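Local coordinates for protein Tetur07g02040 (PDB 6BDJ) that probably cleaves catechol-type aromatic rings between their two hydroxyl-bearing carbons, using ferric iron and molecular oxygen, as an intradiol ring-cleavage dioxygenase, at residues A[67-72]-A[129-134]; A[82-87]-A[120-125]. One frame throughout, in Å; residues are numbered along the deposited sequence.

Contact 1 (A[67-72]-A[129-134]); sequences VTLNLV and GTVTFE
Residues 67-72 and 129-134 form an antiparallel strand pair at one edge of the beta-sandwich of the intradiol dioxygenases, with V67, L69 and L71 meeting F133, V131 and G129 through their backbones. The strand axes approach to 4.7 Å. V67 and F133 exchange two backbone bonds, as do L69 and V131, while T68 with T132 and N70 with T130 are the non-hydrogen-bonded pairs. At the ladder's far end, G129 has left the strand but still receives the amide of L71, with 2.6 Å from L71 N to G129 O and a nearly straight bond.

The face bearing V67, L69, V131 and F133 is turned into the sandwich. L69 CB lies 4.0 Å from V131 CG2; L69 and V131 both rest on V85 of strand 84-88, and F133 on I87. With V131 CG1 anti to the carbonyl carbon (chi1 -65°), CG2 falls between the backbone N and that carbon, on the L69 side.

The face bearing T68, N70, T130 and T132 mixes hydroxyls and an amide with threonine methyls. The hydroxyls of T68 and T132 share a hydrogen bond, OG1 to OG1 3.1 Å, and the methyls T68 CG2 and T130 CG2 touch at 3.7 Å. Strand 218-226 runs along the other edge of 67-72, and N223 accepts a hydrogen bond from N70 ND2. The other polar atom of the N70 amide, OD1, is held by T130: the two side chains lie alongside each other, pointing the same way, and T130 OG1 donates to N70 OD1 at 2.6 Å, in the plane of the side-chain carbonyl.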
loop_
_atom_site.group_PDB
_atom_site.type_symbol
_atom_site.label_atom_id
_atom_site.label_comp_id
_atom_site.label_asym_id
_atom_site.label_seq_id
_atom_site.Cartn_x
_atom_site.Cartn_y
_atom_site.Cartn_z
ATOM N N VAL A 67 4.457 3.956 -7.981
ATOM C CA VAL A 67 4.652 4.203 -6.566
ATOM C C VAL A 67 6.132 4.017 -6.245
ATOM O O VAL A 67 6.646 2.913 -6.360
ATOM C CB VAL A 67 3.797 3.217 -5.740
ATOM C CG1 VAL A 67 4.149 3.277 -4.251
ATOM C CG2 VAL A 67 2.311 3.499 -5.926
ATOM N N THR A 68 6.807 5.099 -5.852
ATOM C CA THR A 68 8.204 5.036 -5.437
ATOM C C THR A 68 8.228 5.284 -3.940
ATOM O O THR A 68 7.686 6.284 -3.463
ATOM C CB THR A 68 9.056 6.086 -6.172
ATOM O OG1 THR A 68 9.023 5.819 -7.580
ATOM C CG2 THR A 68 10.515 6.080 -5.702
ATOM N N LEU A 69 8.814 4.342 -3.201
ATOM C CA LEU A 69 9.005 4.466 -1.762
ATOM C C LEU A 69 10.481 4.561 -1.464
ATOM O O LEU A 69 11.251 3.738 -1.958
ATOM C CB LEU A 69 8.461 3.249 -1.031
ATOM C CG LEU A 69 7.006 2.856 -1.271
ATOM C CD1 LEU A 69 6.558 1.910 -0.173
ATOM C CD2 LEU A 69 6.077 4.051 -1.284
ATOM N N ASN A 70 10.868 5.546 -0.653
ATOM C CA ASN A 70 12.261 5.744 -0.249
ATOM C C ASN A 70 12.352 5.467 1.253
ATOM O O ASN A 70 11.683 6.130 2.043
ATOM C CB ASN A 70 12.713 7.163 -0.598
ATOM C CG ASN A 70 12.621 7.454 -2.099
ATOM O OD1 ASN A 70 13.261 6.785 -2.929
ATOM N ND2 ASN A 70 11.818 8.455 -2.454
ATOM N N LEU A 71 13.092 4.416 1.629
ATOM C CA LEU A 71 13.209 3.985 3.022
ATOM C C LEU A 71 14.517 4.502 3.607
ATOM O O LEU A 71 15.585 4.326 2.997
ATOM C CB LEU A 71 13.205 2.456 3.171
ATOM C CG LEU A 71 12.002 1.600 2.716
ATOM C CD1 LEU A 71 12.080 0.218 3.349
ATOM C CD2 LEU A 71 10.642 2.220 3.018
ATOM N N VAL A 72 14.418 5.115 4.788
ATOM C CA VAL A 72 15.597 5.417 5.622
ATOM C C VAL A 72 15.463 4.778 6.998
ATOM O O VAL A 72 14.351 4.541 7.469
ATOM C CB VAL A 72 15.875 6.932 5.758
ATOM C CG1 VAL A 72 16.244 7.521 4.404
ATOM C CG2 VAL A 72 14.687 7.672 6.350
ATOM N N GLY A 129 17.936 2.967 -0.895
ATOM C CA GLY A 129 16.728 2.740 -0.073
ATOM C C GLY A 129 15.396 2.844 -0.830
ATOM O O GLY A 129 14.345 3.096 -0.221
ATOM N N THR A 130 15.447 2.636 -2.148
ATOM C CA THR A 130 14.315 2.894 -3.043
ATOM C C THR A 130 13.776 1.603 -3.675
ATOM O O THR A 130 14.563 0.715 -4.057
ATOM C CB THR A 130 14.762 3.871 -4.153
ATOM O OG1 THR A 130 15.200 5.108 -3.556
ATOM C CG2 THR A 130 13.638 4.150 -5.156
ATOM N N VAL A 131 12.439 1.510 -3.753
ATOM C CA VAL A 131 11.709 0.574 -4.647
ATOM C C VAL A 131 10.678 1.349 -5.460
ATOM O O VAL A 131 10.209 2.391 -5.023
ATOM C CB VAL A 131 10.960 -0.540 -3.904
ATOM C CG1 VAL A 131 11.936 -1.460 -3.198
ATOM C CG2 VAL A 131 9.948 0.032 -2.913
ATOM N N THR A 132 10.325 0.827 -6.629
ATOM C CA THR A 132 9.288 1.411 -7.459
ATOM C C THR A 132 8.380 0.306 -7.941
ATOM O O THR A 132 8.843 -0.752 -8.391
ATOM C CB THR A 132 9.879 2.195 -8.642
ATOM O OG1 THR A 132 10.662 3.278 -8.124
ATOM C CG2 THR A 132 8.776 2.772 -9.541
ATOM N N PHE A 133 7.076 0.549 -7.821
ATOM C CA PHE A 133 6.076 -0.369 -8.315
ATOM C C PHE A 133 5.261 0.313 -9.413
ATOM O O PHE A 133 4.959 1.493 -9.320
ATOM C CB PHE A 133 5.128 -0.760 -7.194
ATOM C CG PHE A 133 5.748 -1.589 -6.123
ATOM C CD1 PHE A 133 5.793 -2.951 -6.244
ATOM C CD2 PHE A 133 6.213 -1.004 -4.958
ATOM C CE1 PHE A 133 6.335 -3.730 -5.244
ATOM C CE2 PHE A 133 6.765 -1.773 -3.945
ATOM C CZ PHE A 133 6.833 -3.137 -4.092
ATOM N N GLU A 134 4.884 -0.453 -10.428
ATOM C CA GLU A 134 3.964 0.007 -11.475
ATOM C C GLU A 134 2.632 -0.610 -11.145
ATOM O O GLU A 134 2.474 -1.824 -11.236
ATOM C CB GLU A 134 4.430 -0.436 -12.861
ATOM C CG GLU A 134 5.821 0.082 -13.202
ATOM C CD GLU A 134 6.259 -0.247 -14.621
ATOM O OE1 GLU A 134 5.727 -1.194 -15.230
ATOM O OE2 GLU A 134 7.111 0.490 -15.146
#

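Contact 2 (A[82-87]-A[120-125])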
loop_
_atom_site.group_PDB
_atom_site.type_symbol
_atom_site.label_atom_id
_atom_site.label_comp_id
_atom_site.label_asym_id
_atom_site.label_seq_id
_atom_site.Cartn_x
_atom_site.Cartn_y
_atom_site.Cartn_z
ATOM N N GLY A 82 18.481 -3.646 0.988
ATOM C CA GLY A 82 18.087 -5.058 1.172
ATOM C C GLY A 82 16.744 -5.358 1.827
ATOM O O GLY A 82 16.417 -6.531 2.025
ATOM N N ALA A 83 15.965 -4.329 2.161
ATOM C CA ALA A 83 14.660 -4.534 2.802
ATOM C C ALA A 83 13.626 -4.985 1.751
ATOM O O ALA A 83 13.557 -4.404 0.661
ATOM C CB ALA A 83 14.182 -3.249 3.472
ATOM N N LYS A 84 12.851 -6.022 2.072
ATOM C CA LYS A 84 11.764 -6.474 1.210
ATOM C C LYS A 84 10.545 -5.615 1.484
ATOM O O LYS A 84 10.077 -5.555 2.621
ATOM C CB LYS A 84 11.420 -7.947 1.459
ATOM C CG LYS A 84 12.238 -8.908 0.603
ATOM C CD LYS A 84 12.287 -10.312 1.198
ATOM C CE LYS A 84 10.929 -10.989 1.151
ATOM N NZ LYS A 84 11.066 -12.465 1.277
ATOM N N VAL A 85 10.041 -4.943 0.447
ATOM C CA VAL A 85 8.796 -4.167 0.564
ATOM C C VAL A 85 7.696 -4.885 -0.183
ATOM O O VAL A 85 7.828 -5.120 -1.381
ATOM C CB VAL A 85 8.933 -2.792 -0.069
ATOM C CG1 VAL A 85 7.637 -1.998 0.092
ATOM C CG2 VAL A 85 10.123 -2.053 0.531
ATOM N N TYR A 86 6.631 -5.217 0.534
ATOM C CA TYR A 86 5.426 -5.722 -0.056
ATOM C C TYR A 86 4.367 -4.646 -0.162
ATOM O O TYR A 86 4.146 -3.908 0.782
ATOM C CB TYR A 86 4.825 -6.802 0.820
ATOM C CG TYR A 86 5.666 -8.017 1.088
ATOM C CD1 TYR A 86 6.738 -7.952 1.979
ATOM C CD2 TYR A 86 5.380 -9.254 0.492
ATOM C CE1 TYR A 86 7.503 -9.064 2.272
ATOM C CE2 TYR A 86 6.156 -10.383 0.775
ATOM C CZ TYR A 86 7.211 -10.272 1.681
ATOM O OH TYR A 86 7.990 -11.350 2.036
ATOM N N ILE A 87 3.669 -4.569 -1.284
ATOM C CA ILE A 87 2.411 -3.832 -1.339
ATOM C C ILE A 87 1.286 -4.717 -1.804
ATOM O O ILE A 87 1.495 -5.733 -2.465
ATOM C CB ILE A 87 2.498 -2.558 -2.194
ATOM C CG1 ILE A 87 2.825 -2.866 -3.659
ATOM C CG2 ILE A 87 3.607 -1.655 -1.651
ATOM C CD1 ILE A 87 2.656 -1.632 -4.531
ATOM N N ARG A 120 -0.475 -7.270 -6.238
ATOM C CA ARG A 120 0.384 -7.613 -5.154
ATOM C C ARG A 120 1.767 -7.681 -5.683
ATOM O O ARG A 120 1.995 -8.229 -6.781
ATOM C CB ARG A 120 -0.011 -8.970 -4.593
ATOM C CG ARG A 120 -1.412 -8.982 -3.992
ATOM C CD ARG A 120 -1.747 -10.374 -3.489
ATOM N NE ARG A 120 -3.088 -10.278 -2.922
ATOM C CZ ARG A 120 -3.363 -9.990 -1.652
ATOM N NH1 ARG A 120 -2.408 -9.770 -0.757
ATOM N NH2 ARG A 120 -4.631 -9.908 -1.271
ATOM N N GLY A 121 2.728 -7.142 -4.945
ATOM C CA GLY A 121 4.119 -7.420 -5.315
ATOM C C GLY A 121 5.093 -7.091 -4.223
ATOM O O GLY A 121 4.725 -6.415 -3.257
ATOM N N THR A 122 6.327 -7.535 -4.437
ATOM C CA THR A 122 7.443 -7.316 -3.551
ATOM C C THR A 122 8.580 -6.725 -4.336
ATOM O O THR A 122 8.824 -7.151 -5.462
ATOM C CB THR A 122 7.923 -8.639 -2.955
ATOM O OG1 THR A 122 6.808 -9.339 -2.396
ATOM C CG2 THR A 122 8.954 -8.391 -1.858
ATOM N N GLN A 123 9.281 -5.746 -3.762
ATOM C CA GLN A 123 10.565 -5.286 -4.316
ATOM C C GLN A 123 11.593 -5.081 -3.183
ATOM O O GLN A 123 11.237 -4.736 -2.052
ATOM C CB GLN A 123 10.380 -3.991 -5.099
ATOM C CG GLN A 123 9.587 -4.137 -6.396
ATOM C CD GLN A 123 10.435 -4.750 -7.496
ATOM O OE1 GLN A 123 10.488 -5.967 -7.667
ATOM N NE2 GLN A 123 11.152 -3.916 -8.195
ATOM N N VAL A 124 12.852 -5.288 -3.501
ATOM C CA VAL A 124 13.938 -5.232 -2.544
ATOM C C VAL A 124 14.554 -3.869 -2.756
ATOM O O VAL A 124 14.823 -3.502 -3.922
ATOM C CB VAL A 124 14.969 -6.341 -2.840
ATOM C CG1 VAL A 124 16.186 -6.255 -1.895
ATOM C CG2 VAL A 124 14.308 -7.715 -2.750
ATOM N N THR A 125 14.752 -3.119 -1.660
ATOM C CA THR A 125 15.373 -1.788 -1.730
ATOM C C THR A 125 16.799 -1.874 -2.280
ATOM O O THR A 125 17.526 -2.832 -1.984
ATOM C CB THR A 125 15.434 -1.080 -0.349
ATOM O OG1 THR A 125 16.097 -1.925 0.613
ATOM C CG2 THR A 125 14.017 -0.722 0.139
#
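T122 lies against Y86, its CG2 methyl set over the middle of the ring in a CH-pi contact, 4.2 Å from the centroid and 3° off the ring normal. T122 OG1 is 3.2 Å from Y86 CD2. The antiparallel strands 84-87 and 120-124 that carry them are joined by paired backbone bonds between V85 and Q123 and between I87 and G121.

Past the strand ends, T125 N donates to A83 O at 2.9 Å. T125 OG1 sits between its own backbone N and carbonyl carbon (chi1 55°), where it accepts from A83 N at 2.9 Å and donates to I80 O.

Further out, F46 meets the Y86 ring edge-to-face and the ring of H153 also approaches it. K84 packs CG against the methyls of T122 and V124, while its amine forms a salt bridge with D50. At the opposite end R120 extends from the strand to S97 O and Y45 O, and its side chain comes within about 4 Å of that of the iron ligand Y96. Its guanidinium is thus held by two carbonyl oxygens, consistent with a second-shell position for the R120 side chain, about 8 Å from the ferric ion.

In the fold
The centres of contact 1 and contact 2 are 9 Å apart, and their apolar faces meet inside the sandwich. F133 CG touches I87 CD1 at 3.5 Å, and V131 CG1 reaches Q123 CB at the same distance. Strands 64-73, 84-88, 120-124 and 130-136 succeed one another in the chain, and because the first pairs with the fourth and the second with the third, contact 2 is nested within the loop closed by contact 1. In sheet order, 120-124 and 130-136 are the two outermost strands of this chain, each bonded to an inner one. Strand 84-88 also borders strand 148-154, which carries the iron ligand H149, so one end of the shared core approaches the metal site, the I87 side chain lying about 6 Å from that of H149.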